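Local coordinates for protein endonuclease 8-like L720 (Acanthamoeba polyphaga mimivirus, PDB 4MB7) that belongs to the Fpg/Nei family of endonuclease VIII-like proteins and combines a helical H2TH domain with a zinc-binding finger, at residues 180-183 / 184-188; 207-210 / 211-215. One frame throughout, in Å; residues are numbered along the deposited sequence.

Contact 1. Residues 180-183 / 184-188. With SO4 (sulfate ion), chain D.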
loop_
_atom_site.group_PDB
_atom_site.type_symbol
_atom_site.label_atom_id
_atom_site.label_comp_id
_atom_site.label_asym_id
_atom_site.label_seq_id
_atom_site.Cartn_x
_atom_site.Cartn_y
_atom_site.Cartn_z
ATOM N N VAL A 180 4.247 -3.364 -1.846
ATOM C CA VAL A 180 5.451 -3.048 -2.609
ATOM C C VAL A 180 5.108 -2.210 -3.836
ATOM O O VAL A 180 4.226 -2.567 -4.617
ATOM C CB VAL A 180 6.193 -4.329 -3.040
ATOM C CG1 VAL A 180 7.373 -3.987 -3.948
ATOM C CG2 VAL A 180 6.660 -5.101 -1.817
ATOM N N GLY A 181 5.807 -1.090 -3.994
ATOM C CA GLY A 181 5.586 -0.203 -5.121
ATOM C C GLY A 181 6.831 -0.012 -5.967
ATOM O O GLY A 181 7.808 -0.752 -5.831
ATOM N N ASN A 182 6.797 0.996 -6.832
ATOM C CA ASN A 182 7.842 1.198 -7.831
ATOM C C ASN A 182 9.218 1.523 -7.254
ATOM O O ASN A 182 10.234 1.068 -7.774
ATOM C CB ASN A 182 7.425 2.283 -8.827
ATOM C CG ASN A 182 8.291 2.292 -10.069
ATOM O OD1 ASN A 182 8.663 1.239 -10.587
ATOM N ND2 ASN A 182 8.626 3.484 -10.550
ATOM N N ILE A 183 9.251 2.317 -6.188
ATOM C CA ILE A 183 10.517 2.674 -5.560
ATOM C C ILE A 183 11.159 1.466 -4.876
ATOM O O ILE A 183 12.351 1.210 -5.045
ATOM C CB ILE A 183 10.348 3.822 -4.547
ATOM C CG1 ILE A 183 9.895 5.097 -5.262
ATOM C CG2 ILE A 183 11.647 4.071 -3.796
ATOM C CD1 ILE A 183 9.792 6.304 -4.354
ATOM N N LEU A 184 10.360 0.723 -4.117
ATOM C CA LEU A 184 10.847 -0.444 -3.385
ATOM C C LEU A 184 11.415 -1.523 -4.300
ATOM O O LEU A 184 12.490 -2.064 -4.036
ATOM C CB LEU A 184 9.734 -1.042 -2.522
ATOM C CG LEU A 184 9.439 -0.357 -1.188
ATOM C CD1 LEU A 184 8.155 -0.908 -0.577
ATOM C CD2 LEU A 184 10.606 -0.534 -0.231
ATOM N N GLN A 185 10.691 -1.837 -5.369
ATOM C CA GLN A 185 11.093 -2.917 -6.263
ATOM C C GLN A 185 12.454 -2.671 -6.919
ATOM O O GLN A 185 13.266 -3.587 -7.018
ATOM C CB GLN A 185 10.006 -3.206 -7.309
ATOM C CG GLN A 185 9.707 -2.064 -8.268
ATOM C CD GLN A 185 10.519 -2.152 -9.548
ATOM O OE1 GLN A 185 11.202 -3.145 -9.794
ATOM N NE2 GLN A 185 10.447 -1.113 -10.371
ATOM N N GLN A 186 12.713 -1.437 -7.343
ATOM C CA GLN A 186 13.968 -1.139 -8.030
ATOM C C GLN A 186 15.135 -0.922 -7.065
ATOM O O GLN A 186 16.282 -1.228 -7.396
ATOM C CB GLN A 186 13.813 0.040 -8.996
ATOM C CG GLN A 186 13.426 1.360 -8.357
ATOM C CD GLN A 186 12.977 2.383 -9.388
ATOM O OE1 GLN A 186 13.760 3.224 -9.827
ATOM N NE2 GLN A 186 11.712 2.307 -9.782
ATOM N N GLU A 187 14.842 -0.403 -5.877
ATOM C CA GLU A 187 15.863 -0.266 -4.843
ATOM C C GLU A 187 16.330 -1.641 -4.373
ATOM O O GLU A 187 17.520 -1.862 -4.144
ATOM C CB GLU A 187 15.335 0.542 -3.657
ATOM C CG GLU A 187 15.254 2.041 -3.905
ATOM C CD GLU A 187 16.621 2.693 -4.002
ATOM O OE1 GLU A 187 17.555 2.228 -3.316
ATOM O OE2 GLU A 187 16.759 3.671 -4.766
ATOM N N ALA A 188 15.385 -2.566 -4.237
ATOM C CA ALA A 188 15.702 -3.923 -3.808
ATOM C C ALA A 188 16.494 -4.661 -4.882
ATOM O O ALA A 188 17.443 -5.385 -4.579
ATOM C CB ALA A 188 14.436 -4.683 -3.473
HETATM S S SO4 D . 3.533 2.630 -7.030
HETATM O O1 SO4 D . 2.877 2.318 -5.764
HETATM O O2 SO4 D . 2.658 3.479 -7.834
HETATM O O3 SO4 D . 4.785 3.334 -6.768
HETATM O O4 SO4 D . 3.806 1.394 -7.756
#
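Gly181 and Gln185 join where the loop enters helix 182-191: Gly181 is the N-cap residue, and its O accepts Gln185 N at 3.1 Å along a nearly straight path (N-H...O 164°). A second backbone bond runs from Glu187 N to Ile183 O. In Gln186, CG lies between backbone N and carbonyl carbon (chi1 62°), which brings the otherwise extended chain alongside the preceding turn, where NE2 hydrogen-bonds to Asn182 O at 2.8 Å, from above the carbonyl plane. Gln185 NE2 donates to Asn182 OD1 at 3.0 Å; the two side chains run side by side in the same direction, their amide planes 25° apart. Val180 CG1 packs on Leu184 CB at 4.0 Å. Glu2 OE1 accepts Leu184 N, and the Glu187 carboxylate takes backbone N-H groups of Arg240, Ile241 and Tyr242. Asn182 N donates to sulfate O3 at 3.1 Å, and more weakly to O4. The Gly181-Asn182 step is consistent with the start of the second helix of a helix-two-turns-helix motif. Side-chain amides thus supplement the backbone bonds of this first turn, and Asn182 N, Arg263 and Lys49, which all bind the sulfate, probably make that spot attractive to an anion.

Contact 2. Residues 207-210 / 211-215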
loop_
_atom_site.group_PDB
_atom_site.type_symbol
_atom_site.label_atom_id
_atom_site.label_comp_id
_atom_site.label_asym_id
_atom_site.label_seq_id
_atom_site.Cartn_x
_atom_site.Cartn_y
_atom_site.Cartn_z
ATOM N N MET A 207 18.721 -16.047 -4.077
ATOM C CA MET A 207 18.478 -14.685 -4.542
ATOM C C MET A 207 17.043 -14.204 -4.330
ATOM O O MET A 207 16.804 -13.006 -4.185
ATOM C CB MET A 207 18.904 -14.514 -6.002
ATOM C CG MET A 207 20.410 -14.573 -6.202
ATOM S SD MET A 207 21.312 -13.565 -5.007
ATOM C CE MET A 207 20.746 -11.927 -5.448
ATOM N N PHE A 208 16.080 -15.106 -4.380
ATOM C CA PHE A 208 14.729 -14.754 -3.973
ATOM C C PHE A 208 14.655 -14.454 -2.483
ATOM O O PHE A 208 13.963 -13.548 -2.048
ATOM C CB PHE A 208 13.705 -15.793 -4.389
ATOM C CG PHE A 208 12.849 -15.343 -5.521
ATOM C CD1 PHE A 208 11.939 -14.324 -5.345
ATOM C CD2 PHE A 208 12.981 -15.903 -6.769
ATOM C CE1 PHE A 208 11.160 -13.889 -6.390
ATOM C CE2 PHE A 208 12.208 -15.475 -7.818
ATOM C CZ PHE A 208 11.299 -14.462 -7.631
ATOM N N ASP A 209 15.378 -15.239 -1.707
ATOM C CA ASP A 209 15.480 -14.989 -0.278
ATOM C C ASP A 209 16.173 -13.650 -0.079
ATOM O O ASP A 209 15.805 -12.868 0.797
ATOM C CB ASP A 209 16.267 -16.106 0.408
ATOM C CG ASP A 209 16.392 -15.899 1.904
ATOM O OD1 ASP A 209 15.440 -16.244 2.635
ATOM O OD2 ASP A 209 17.443 -15.395 2.351
ATOM N N CYS A 210 17.170 -13.388 -0.919
ATOM C CA CYS A 210 17.913 -12.136 -0.881
ATOM C C CYS A 210 17.003 -10.939 -1.162
ATOM O O CYS A 210 17.090 -9.913 -0.486
ATOM C CB CYS A 210 19.058 -12.178 -1.893
ATOM S SG CYS A 210 20.285 -10.876 -1.687
ATOM N N LEU A 211 16.134 -11.079 -2.159
ATOM C CA LEU A 211 15.191 -10.021 -2.523
ATOM C C LEU A 211 14.215 -9.693 -1.397
ATOM O O LEU A 211 13.935 -8.525 -1.127
ATOM C CB LEU A 211 14.409 -10.402 -3.782
ATOM C CG LEU A 211 15.017 -9.995 -5.124
ATOM C CD1 LEU A 211 14.139 -10.465 -6.274
ATOM C CD2 LEU A 211 15.212 -8.487 -5.177
ATOM N N CYS A 212 13.696 -10.730 -0.748
ATOM C CA CYS A 212 12.743 -10.546 0.341
ATOM C C CYS A 212 13.386 -9.855 1.536
ATOM O O CYS A 212 12.775 -8.991 2.162
ATOM C CB CYS A 212 12.138 -11.885 0.762
ATOM S SG CYS A 212 11.141 -12.666 -0.524
ATOM N N ASN A 213 14.619 -10.236 1.852
ATOM C CA ASN A 213 15.350 -9.595 2.938
ATOM C C ASN A 213 15.633 -8.131 2.624
ATOM O O ASN A 213 15.536 -7.269 3.496
ATOM C CB ASN A 213 16.657 -10.336 3.229
ATOM C CG ASN A 213 16.429 -11.694 3.875
ATOM O OD1 ASN A 213 16.810 -12.726 3.330
ATOM N ND2 ASN A 213 15.809 -11.693 5.046
ATOM N N SER A 214 15.976 -7.861 1.369
ATOM C CA SER A 214 16.254 -6.504 0.920
ATOM C C SER A 214 15.008 -5.631 0.998
ATOM O O SER A 214 15.065 -4.500 1.476
ATOM C CB SER A 214 16.793 -6.515 -0.512
ATOM O OG SER A 214 17.004 -5.195 -0.983
ATOM N N LEU A 215 13.886 -6.166 0.525
ATOM C CA LEU A 215 12.616 -5.446 0.562
ATOM C C LEU A 215 12.247 -5.049 1.985
ATOM O O LEU A 215 11.917 -3.894 2.251
ATOM C CB LEU A 215 11.499 -6.292 -0.057
ATOM C CG LEU A 215 11.466 -6.381 -1.582
ATOM C CD1 LEU A 215 10.497 -7.463 -2.030
ATOM C CD2 LEU A 215 11.082 -5.036 -2.185
#
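Leu211 N donates to Met207 O at 2.9 Å, with the donor lying above the carbonyl plane and the bond bent to 149°. The Leu211 side chain closes over the same oxygen, CB and CG both about 3.6 Å from Met207 O. One residue on, Phe208 O receives Cys212 N at 3.1 Å. Because Cys212 SG stands anti to its own carbonyl carbon, beside the backbone N (chi1 -65°), the sulfur also comes to 3.3 Å from Phe208 O. All three of these side chains pack against other parts of the domain: Phe208 with Ile159, Ile167 and Ile203, Leu211 with Ile167 and Leu189, and Cys212 with Phe151 and Leu155 of helix 148-161.

On another side of the helix Asp209 O accepts Asn213 N at 3.1 Å. Here the side chains of Asp209 and Asn213 cross at a more open part of the surface. Cys210 O takes Ser214 N at 3.0 Å, and Ser214 CB rests 3.4 Å from Cys210 O. The buried Ser214 hydroxyl has its partner in Asp191 OD2, at the end of helix 182-191. Four successive i to i+4 backbone bonds therefore run through these two turns of helix, while the side chains sort themselves by surroundings: Phe208, Leu211 and Cys212 inward, Asp209 and Asn213 toward the more open side. Such a division marks an amphipathic alpha helix, here a long helix of the H2TH domain packed against helices 148-161, 167-171 and 182-191.

Contact 1 comes first along the chain, at the start of helix 182-191, and contact 2 follows on the next helix, 205-230; both belong to the H2TH domain. Their centres are about 12 Å apart, and they meet directly: Ala188 CA lies 3.4 Å from Ser214 OG, and Ala188 CB lies 3.6 Å from Leu215 CD2. With only a methyl at Ala188, the helices come close here. Contact 1 further reaches strand 263-267, which leads into the zinc ligands Cys268 and Cys271, whereas contact 2 faces helix 148-161. Helix 182-191 thus lies between helix 205-230 and the strand that leads to the zinc ligands.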